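Local coordinates for substrate binding periplasmic protein (Ralstonia solanacearum, PDB 3LOP) that binds leucine in a pocket between its two lobes and probably serves as the periplasmic receptor of an amino-acid uptake system, at residues 40-45 / 298-303. Sequence-based numbering, arbitrary orientation.
Sequences GGINGE and EAIRRA
The amide of Asn43 meets the helix through ND2, which gives a long, weak hydrogen bond to Arg301 O (3.4 Å). A water takes a second N-H of the same nitrogen, 2.8 Å from ND2, and donates to Ile300 O. The other end of the amide, OD1, is joined only weakly to a second water. That water accepts from Arg301 NH1 (2.9 Å) and sits in plane at the edge of the guanidinium. Glu298 OE1 lies in plane at a different edge, beside NE. Arg301 grips the carboxylate side-on in a salt bridge, with NE on OE1 and NH2 2.8 Å from Glu298 OE2. NE meets OE1 from 37° above the carboxylate plane, and the two flat groups are not coplanar. The bend at chi3 (71°) brings NE and NH2 back to Glu298, one turn earlier, and leaves NH1 for the second water. Arg302 NE completes the salt-bridge network, 2.8 Å from Glu298 OE2 on its anti side; Arg301 NH2 takes the syn side. The shared carboxylate probably offsets part of both positive charges.

The fold is that of a two-domain periplasmic binding protein. Residues 40-45 connect helix 19-38 to strand 47-53, an outermost strand of the five-stranded parallel sheet. Gly40 ends that helix in a Schellman motif. A type I' turn follows, closed by backbone N-to-O bonds in both directions between Ile42 and Glu45.

Beside these polar contacts, buried Ile42 packs on the helix. Its CG2, opposite the backbone N (chi1 -59° for CG1), presses on Arg301 CA (3.5 Å). The extended CG1 branch carries Ile42 CD1 to Ile300 CG2 (3.8 Å), and the side chains cross at about a right angle. Ile300 and Glu45 both touch Ile6 of strand 6-12 and Pro307.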
# COMPACT_ATOMS: atom_id res chain seq x y z
N GLY A 40 27.94 1.97 -0.73
CA GLY A 40 28.63 2.47 0.44
C GLY A 40 27.83 2.52 1.73
O GLY A 40 28.38 2.85 2.79
N GLY A 41 26.54 2.18 1.66
CA GLY A 41 25.70 2.16 2.84
C GLY A 41 25.38 3.53 3.35
O GLY A 41 25.29 4.47 2.57
N ILE A 42 25.21 3.65 4.66
CA ILE A 42 24.90 4.94 5.27
C ILE A 42 26.02 5.34 6.21
O ILE A 42 26.24 4.69 7.23
CB ILE A 42 23.58 4.89 6.05
CG1 ILE A 42 22.44 4.48 5.12
CG2 ILE A 42 23.29 6.24 6.67
CD1 ILE A 42 21.09 4.39 5.80
N ASN A 43 26.71 6.42 5.88
CA ASN A 43 27.81 6.91 6.69
C ASN A 43 28.79 5.77 6.95
O ASN A 43 29.31 5.62 8.06
CB ASN A 43 27.29 7.48 8.01
CG ASN A 43 26.34 8.66 7.81
OD1 ASN A 43 26.66 9.62 7.11
ND2 ASN A 43 25.17 8.60 8.44
N GLY A 44 29.03 4.96 5.92
CA GLY A 44 29.95 3.85 6.03
C GLY A 44 29.41 2.64 6.77
O GLY A 44 30.14 1.69 7.04
N GLU A 45 28.12 2.65 7.09
CA GLU A 45 27.52 1.53 7.80
C GLU A 45 26.61 0.69 6.91
O GLU A 45 25.91 1.22 6.05
CB GLU A 45 26.74 2.04 9.02
CG GLU A 45 27.59 2.83 10.00
CD GLU A 45 26.84 3.20 11.27
OE1 GLU A 45 26.49 2.29 12.04
OE2 GLU A 45 26.59 4.41 11.48
N GLU A 298 17.03 7.94 4.46
CA GLU A 298 17.36 9.36 4.59
C GLU A 298 17.30 9.77 6.06
O GLU A 298 18.14 10.53 6.54
CB GLU A 298 16.40 10.21 3.76
CG GLU A 298 16.56 11.72 3.92
CD GLU A 298 17.94 12.24 3.54
OE1 GLU A 298 18.70 11.54 2.84
OE2 GLU A 298 18.26 13.38 3.94
N ALA A 299 16.30 9.26 6.78
CA ALA A 299 16.17 9.58 8.19
C ALA A 299 17.36 8.99 8.95
O ALA A 299 17.92 9.64 9.83
CB ALA A 299 14.86 9.02 8.74
N ILE A 300 17.74 7.76 8.61
CA ILE A 300 18.87 7.13 9.28
C ILE A 300 20.14 7.93 9.01
O ILE A 300 20.97 8.12 9.91
CB ILE A 300 19.05 5.67 8.80
CG1 ILE A 300 17.83 4.85 9.22
CG2 ILE A 300 20.32 5.08 9.41
CD1 ILE A 300 17.85 3.41 8.73
N ARG A 301 20.29 8.41 7.78
CA ARG A 301 21.46 9.19 7.40
C ARG A 301 21.54 10.46 8.25
O ARG A 301 22.60 10.82 8.75
CB ARG A 301 21.39 9.57 5.92
CG ARG A 301 22.65 10.25 5.40
CD ARG A 301 22.48 10.73 3.97
NE ARG A 301 21.57 11.87 3.88
CZ ARG A 301 21.85 13.08 4.36
NH1 ARG A 301 23.00 13.31 4.97
NH2 ARG A 301 20.96 14.06 4.24
N ARG A 302 20.40 11.14 8.40
CA ARG A 302 20.35 12.37 9.18
C ARG A 302 20.56 12.14 10.67
O ARG A 302 20.98 13.04 11.39
CB ARG A 302 19.00 13.07 8.96
CG ARG A 302 18.76 13.52 7.53
CD ARG A 302 17.46 14.30 7.44
NE ARG A 302 17.17 14.73 6.08
CZ ARG A 302 16.28 15.67 5.76
NH1 ARG A 302 15.58 16.28 6.72
NH2 ARG A 302 16.08 16.00 4.50
N ALA A 303 20.27 10.92 11.13
CA ALA A 303 20.42 10.58 12.54
C ALA A 303 21.87 10.52 12.99
O ALA A 303 22.16 10.53 14.19
CB ALA A 303 19.72 9.26 12.83
O HOH W 1 23.52 7.09 10.13
O HOH W 2 25.70 12.16 5.12